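Side-chain contacts in putative hydrolase (Burkholderia cenocepacia, PDB 4X00), which is probably a hydrolase of the alpha/beta hydrolase fold, thought to act as an aryl esterase: residues V134-V139 with A260-E265; L223-A228 with E267-D272. One frame throughout, in Å; residues are numbered along the deposited sequence.

Interactions 1 and 2 lie side by side, their centres about 6 Å apart, and join neighbouring parallel strands of one mixed sheet, 132-136 and 222-227, to two consecutive helices, 261-264 and 266-280. Along the chain the segments alternate: 134-139, 223-228, 260-265, then 267-272, so the two contacts interleave along the chain. Strand to strand, a backbone bond from Y135 N to L223 O (2.8 Å) and the G138 O to Y226 OH pair (2.7 Å) link the two contacts; helix to helix, F262 CA packs against F269 CG. The C-terminal end of the chain thus covers this part of the sheet, and interaction 1 reaches the probable active site.

Interaction 1. Residues V134-V139 with A260-E265; sequences VYVDGV and APFLEE
The ring of F262 turns its edge to V136: methyl CG1 lies near the ring plane, 3.9 Å from CD1, not over a face. Outside the two segments, the ring of W50 meets that of F262 at about 40° between planes, and F269 of helix 266-280 packs against both F262 and V136. The phenylalanine reaches the strand because its CG lies between backbone N and carbonyl carbon (chi1 54°), which swings the ring towards the sheet. V136 CG1 also touches the neighbouring proline, 3.7 Å from P261 CG; the two side chains run past each other in opposite directions. CG1 is available to both partners because it points anti to the valine's backbone N (chi1 -173°).

Beyond the strand end, one oxygen of the D137 carboxylate, OD1, meets the CD-CG edge of P261, which lies out of the plane of the carboxylate. D137 OD1 comes to 2.9 Å from P261 CD and 3.1 Å from P261 CG, a tight carbon-to-oxygen approach, while OD2 accepts the backbone N-H of G227 on the adjoining strand. P261 therefore meets a methyl and a carboxylate oxygen at once. Its own helix is fastened by E264, whose OE2 takes the N-H of A260, the N-cap residue, at 3.1 Å and nearly along the C-O axis. E264 OE1 receives backbone N-H groups of H178, R179 and G258, so this buried carboxylate is gripped by four amides, which would probably favour its ionised form.

D137 also touches H259, which has the geometry of the histidine in a probable Ser-His-Asp triad with S112 and D230. The arrangement is characteristic of the alpha/beta hydrolase fold, in which the histidine loop after the last strand packs against the C-terminal ends of the central parallel strands beside the catalytic centre.

Interaction 2. Residues L223-A228 with E267-D272; sequences LLLYGA and ERFNRD. With EDO (1,2-ethanediol), chain H.
L225 packs against a helix whose polar flank binds one hydroxyl of a 1,2-ethanediol, probably left from crystallisation, through R268 and D272, with R271 NH2 close by. The apolar part is small: CD1 of L225 approaches the F269 ring obliquely, 3.9 Å from CE1, and lies 4.1 Å from D272 CB, while CD2 is turned towards the aspartate's OD2. F269 brings CE1 to the leucine with its CG anti to the backbone N (chi1 -178°). O2 of the diol donates to D272 OD2 at 2.6 Å and accepts a nearly straight bond (169°) from R268 NE at 2.8 Å, near the guanidinium plane; the R268 NH2 bond to O2 is weak. R271, its chain bent at chi3, bridges to D272 OD1 through NH2 (3.1 Å), coming from 39° above the carboxylate plane.

Y254 of strand 250-254 meets two residues of the helix: its hydroxyl hydrogen-bonds D272 OD2 and its ring makes a cation-pi contact with R268, which also pairs with E265. With the R271 salt bridge at one oxygen and the Y254 hydroxyl at the other, and the diol only an addition in the crystal, D272 probably stays ionised, at the polar border of an otherwise apolar strand-to-helix seam.

Interaction 1. Residues V134-V139 with A260-E265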
loop_
_atom_site.group_PDB
_atom_site.type_symbol
_atom_site.label_atom_id
_atom_site.label_comp_id
_atom_site.label_asym_id
_atom_site.label_seq_id
_atom_site.Cartn_x
_atom_site.Cartn_y
_atom_site.Cartn_z
ATOM N N VAL A 134 8.728 4.340 -1.220
ATOM C CA VAL A 134 8.420 3.830 -2.537
ATOM C C VAL A 134 6.899 3.744 -2.681
ATOM O O VAL A 134 6.238 3.061 -1.879
ATOM C CB VAL A 134 9.022 2.437 -2.760
ATOM C CG1 VAL A 134 8.728 1.958 -4.188
ATOM C CG2 VAL A 134 10.543 2.446 -2.479
ATOM N N TYR A 135 6.342 4.454 -3.657
ATOM C CA TYR A 135 4.924 4.344 -3.996
ATOM C C TYR A 135 4.841 3.310 -5.103
ATOM O O TYR A 135 5.398 3.518 -6.185
ATOM C CB TYR A 135 4.339 5.653 -4.498
ATOM C CG TYR A 135 4.042 6.682 -3.436
ATOM C CD1 TYR A 135 5.025 7.148 -2.548
ATOM C CD2 TYR A 135 2.766 7.257 -3.346
ATOM C CE1 TYR A 135 4.726 8.109 -1.580
ATOM C CE2 TYR A 135 2.482 8.216 -2.378
ATOM C CZ TYR A 135 3.455 8.634 -1.509
ATOM O OH TYR A 135 3.155 9.581 -0.573
ATOM N N VAL A 136 4.181 2.199 -4.840
ATOM C CA VAL A 136 4.050 1.153 -5.832
ATOM C C VAL A 136 2.644 1.206 -6.399
ATOM O O VAL A 136 1.676 0.853 -5.711
ATOM C CB VAL A 136 4.322 -0.213 -5.226
ATOM C CG1 VAL A 136 4.352 -1.247 -6.373
ATOM C CG2 VAL A 136 5.602 -0.179 -4.379
ATOM N N ASP A 137 2.502 1.700 -7.626
ATOM C CA ASP A 137 1.160 1.926 -8.175
ATOM C C ASP A 137 0.300 2.653 -7.162
ATOM O O ASP A 137 -0.885 2.356 -6.979
ATOM C CB ASP A 137 0.542 0.604 -8.634
ATOM C CG ASP A 137 1.249 0.095 -9.865
ATOM O OD1 ASP A 137 2.338 -0.479 -9.674
ATOM O OD2 ASP A 137 0.801 0.375 -11.017
ATOM N N GLY A 138 0.915 3.625 -6.499
ATOM C CA GLY A 138 0.252 4.353 -5.444
ATOM C C GLY A 138 -0.868 5.249 -5.906
ATOM O O GLY A 138 -0.817 5.904 -6.976
ATOM N N VAL A 139 -1.921 5.285 -5.094
ATOM C CA VAL A 139 -2.860 6.372 -5.228
ATOM C C VAL A 139 -2.134 7.663 -4.900
ATOM O O VAL A 139 -1.466 7.742 -3.867
ATOM C CB VAL A 139 -4.076 6.184 -4.303
ATOM C CG1 VAL A 139 -4.921 7.499 -4.247
ATOM C CG2 VAL A 139 -4.916 5.015 -4.803
ATOM N N ALA A 260 0.007 -4.528 -9.858
ATOM C CA ALA A 260 0.725 -5.226 -8.805
ATOM C C ALA A 260 2.111 -5.738 -9.271
ATOM O O ALA A 260 2.388 -6.936 -9.248
ATOM C CB ALA A 260 -0.120 -6.397 -8.285
ATOM N N PRO A 261 3.026 -4.820 -9.638
ATOM C CA PRO A 261 4.336 -5.235 -10.164
ATOM C C PRO A 261 5.178 -6.043 -9.174
ATOM O O PRO A 261 6.056 -6.782 -9.615
ATOM C CB PRO A 261 5.025 -3.891 -10.513
ATOM C CG PRO A 261 4.303 -2.862 -9.700
ATOM C CD PRO A 261 2.860 -3.364 -9.663
ATOM N N PHE A 262 4.980 -5.865 -7.875
ATOM C CA PHE A 262 5.724 -6.624 -6.869
ATOM C C PHE A 262 5.364 -8.120 -6.923
ATOM O O PHE A 262 6.158 -8.969 -6.464
ATOM C CB PHE A 262 5.459 -6.055 -5.461
ATOM C CG PHE A 262 3.983 -5.975 -5.131
ATOM C CD1 PHE A 262 3.214 -4.878 -5.529
ATOM C CD2 PHE A 262 3.365 -7.053 -4.486
ATOM C CE1 PHE A 262 1.842 -4.838 -5.262
ATOM C CE2 PHE A 262 2.002 -7.031 -4.225
ATOM C CZ PHE A 262 1.239 -5.918 -4.619
ATOM N N LEU A 263 4.187 -8.442 -7.479
ATOM C CA LEU A 263 3.802 -9.837 -7.709
ATOM C C LEU A 263 4.073 -10.229 -9.147
ATOM O O LEU A 263 4.470 -11.366 -9.418
ATOM C CB LEU A 263 2.306 -10.045 -7.386
ATOM C CG LEU A 263 2.029 -10.221 -5.881
ATOM C CD1 LEU A 263 0.521 -10.006 -5.595
ATOM C CD2 LEU A 263 2.490 -11.581 -5.366
ATOM N N GLU A 264 3.855 -9.295 -10.075
ATOM C CA GLU A 264 3.970 -9.621 -11.512
ATOM C C GLU A 264 5.408 -9.732 -12.024
ATOM O O GLU A 264 5.690 -10.560 -12.916
ATOM C CB GLU A 264 3.223 -8.588 -12.353
ATOM C CG GLU A 264 1.707 -8.563 -12.037
ATOM C CD GLU A 264 0.968 -7.470 -12.768
ATOM O OE1 GLU A 264 0.892 -7.527 -14.003
ATOM O OE2 GLU A 264 0.440 -6.545 -12.111
ATOM N N GLU A 265 6.290 -8.893 -11.498
ATOM C CA GLU A 265 7.707 -8.880 -11.858
ATOM C C GLU A 265 8.527 -8.833 -10.569
ATOM O O GLU A 265 9.181 -7.825 -10.269
ATOM C CB GLU A 265 8.020 -7.677 -12.761
ATOM C CG GLU A 265 7.391 -7.796 -14.142
ATOM C CD GLU A 265 7.812 -6.677 -15.081
ATOM O OE1 GLU A 265 9.023 -6.485 -15.303
ATOM O OE2 GLU A 265 6.930 -5.988 -15.630
#

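Interaction 2. Residues L223-A228 with E267-D272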
loop_
_atom_site.group_PDB
_atom_site.type_symbol
_atom_site.label_atom_id
_atom_site.label_comp_id
_atom_site.label_asym_id
_atom_site.label_seq_id
_atom_site.Cartn_x
_atom_site.Cartn_y
_atom_site.Cartn_z
ATOM N N LEU A 223 10.472 7.194 -4.653
ATOM C CA LEU A 223 10.490 6.432 -5.898
ATOM C C LEU A 223 9.059 5.976 -6.210
ATOM O O LEU A 223 8.388 5.415 -5.349
ATOM C CB LEU A 223 11.421 5.226 -5.769
ATOM C CG LEU A 223 11.432 4.232 -6.940
ATOM C CD1 LEU A 223 11.934 4.898 -8.223
ATOM C CD2 LEU A 223 12.313 3.054 -6.570
ATOM N N LEU A 224 8.603 6.239 -7.421
ATOM C CA LEU A 224 7.284 5.818 -7.864
ATOM C C LEU A 224 7.473 4.716 -8.886
ATOM O O LEU A 224 8.059 4.947 -9.947
ATOM C CB LEU A 224 6.518 6.984 -8.458
ATOM C CG LEU A 224 5.597 7.696 -7.462
ATOM C CD1 LEU A 224 6.349 8.259 -6.222
ATOM C CD2 LEU A 224 4.805 8.783 -8.216
ATOM N N LEU A 225 7.004 3.518 -8.576
ATOM C CA LEU A 225 7.171 2.355 -9.446
ATOM C C LEU A 225 5.776 1.923 -9.857
ATOM O O LEU A 225 4.980 1.547 -8.975
ATOM C CB LEU A 225 7.881 1.207 -8.730
ATOM C CG LEU A 225 9.330 1.325 -8.267
ATOM C CD1 LEU A 225 9.765 -0.005 -7.662
ATOM C CD2 LEU A 225 10.227 1.561 -9.422
ATOM N N TYR A 226 5.455 1.985 -11.155
ATOM C CA TYR A 226 4.087 1.661 -11.627
ATOM C C TYR A 226 4.157 0.669 -12.761
ATOM O O TYR A 226 5.039 0.775 -13.635
ATOM C CB TYR A 226 3.365 2.922 -12.155
ATOM C CG TYR A 226 2.873 3.848 -11.082
ATOM C CD1 TYR A 226 3.765 4.479 -10.236
ATOM C CD2 TYR A 226 1.511 4.081 -10.896
ATOM C CE1 TYR A 226 3.325 5.322 -9.238
ATOM C CE2 TYR A 226 1.057 4.951 -9.904
ATOM C CZ TYR A 226 1.978 5.549 -9.062
ATOM O OH TYR A 226 1.580 6.400 -8.055
ATOM N N GLY A 227 3.194 -0.244 -12.813
ATOM C CA GLY A 227 2.958 -0.995 -14.031
ATOM C C GLY A 227 2.312 -0.092 -15.063
ATOM O O GLY A 227 1.295 0.572 -14.781
ATOM N N ALA A 228 2.850 -0.088 -16.286
ATOM C CA ALA A 228 2.317 0.772 -17.340
ATOM C C ALA A 228 0.886 0.398 -17.705
ATOM O O ALA A 228 0.139 1.220 -18.226
ATOM C CB ALA A 228 3.212 0.727 -18.601
ATOM N N GLU A 267 11.232 -10.375 -9.308
ATOM C CA GLU A 267 12.689 -10.285 -9.289
ATOM C C GLU A 267 13.149 -8.855 -9.580
ATOM O O GLU A 267 14.011 -8.292 -8.896
ATOM C CB GLU A 267 13.280 -11.237 -10.321
ATOM C CG GLU A 267 12.940 -12.697 -10.078
ATOM C CD GLU A 267 11.582 -13.142 -10.675
ATOM O OE1 GLU A 267 10.928 -12.361 -11.388
ATOM O OE2 GLU A 267 11.218 -14.322 -10.514
ATOM N N ARG A 268 12.541 -8.241 -10.588
ATOM C CA ARG A 268 12.826 -6.850 -10.905
ATOM C C ARG A 268 12.437 -5.922 -9.754
ATOM O O ARG A 268 13.218 -5.046 -9.350
ATOM C CB ARG A 268 12.094 -6.457 -12.189
ATOM C CG ARG A 268 12.265 -5.033 -12.625
ATOM C CD ARG A 268 11.414 -4.773 -13.851
ATOM N NE ARG A 268 11.561 -3.421 -14.364
ATOM C CZ ARG A 268 10.858 -2.960 -15.389
ATOM N NH1 ARG A 268 9.974 -3.773 -16.022
ATOM N NH2 ARG A 268 11.060 -1.715 -15.823
ATOM N N PHE A 269 11.257 -6.153 -9.180
ATOM C CA PHE A 269 10.808 -5.305 -8.085
ATOM C C PHE A 269 11.761 -5.380 -6.904
ATOM O O PHE A 269 12.110 -4.353 -6.321
ATOM C CB PHE A 269 9.392 -5.702 -7.663
ATOM C CG PHE A 269 8.850 -4.832 -6.559
ATOM C CD1 PHE A 269 8.233 -3.631 -6.858
ATOM C CD2 PHE A 269 9.042 -5.184 -5.233
ATOM C CE1 PHE A 269 7.774 -2.798 -5.847
ATOM C CE2 PHE A 269 8.575 -4.350 -4.214
ATOM C CZ PHE A 269 7.986 -3.155 -4.531
ATOM N N ASN A 270 12.171 -6.593 -6.542
ATOM C CA ASN A 270 13.019 -6.751 -5.367
ATOM C C ASN A 270 14.391 -6.147 -5.599
ATOM O O ASN A 270 15.019 -5.645 -4.657
ATOM C CB ASN A 270 13.148 -8.223 -4.995
ATOM C CG ASN A 270 11.844 -8.799 -4.496
ATOM O OD1 ASN A 270 10.878 -8.057 -4.266
ATOM N ND2 ASN A 270 11.820 -10.109 -4.282
ATOM N N ARG A 271 14.881 -6.235 -6.837
ATOM C CA ARG A 271 16.116 -5.552 -7.219
ATOM C C ARG A 271 15.965 -4.030 -7.064
ATOM O O ARG A 271 16.789 -3.370 -6.419
ATOM C CB ARG A 271 16.462 -5.915 -8.674
ATOM C CG ARG A 271 17.822 -5.358 -9.103
ATOM C CD ARG A 271 17.937 -5.323 -10.643
ATOM N NE ARG A 271 17.107 -4.256 -11.185
ATOM C CZ ARG A 271 16.373 -4.331 -12.304
ATOM N NH1 ARG A 271 16.389 -5.428 -13.060
ATOM N NH2 ARG A 271 15.614 -3.306 -12.672
ATOM N N ASP A 272 14.895 -3.468 -7.641
ATOM C CA ASP A 272 14.668 -2.029 -7.515
ATOM C C ASP A 272 14.511 -1.600 -6.060
ATOM O O ASP A 272 15.017 -0.544 -5.664
ATOM C CB ASP A 272 13.427 -1.634 -8.316
ATOM C CG ASP A 272 13.663 -1.583 -9.813
ATOM O OD1 ASP A 272 14.837 -1.532 -10.282
ATOM O OD2 ASP A 272 12.653 -1.559 -10.537
HETATM C C1 EDO H . 13.188 0.270 -14.808
HETATM O O1 EDO H . 13.851 -0.667 -15.688
HETATM C C2 EDO H . 13.323 -0.109 -13.336
HETATM O O2 EDO H . 13.148 -1.513 -13.124
#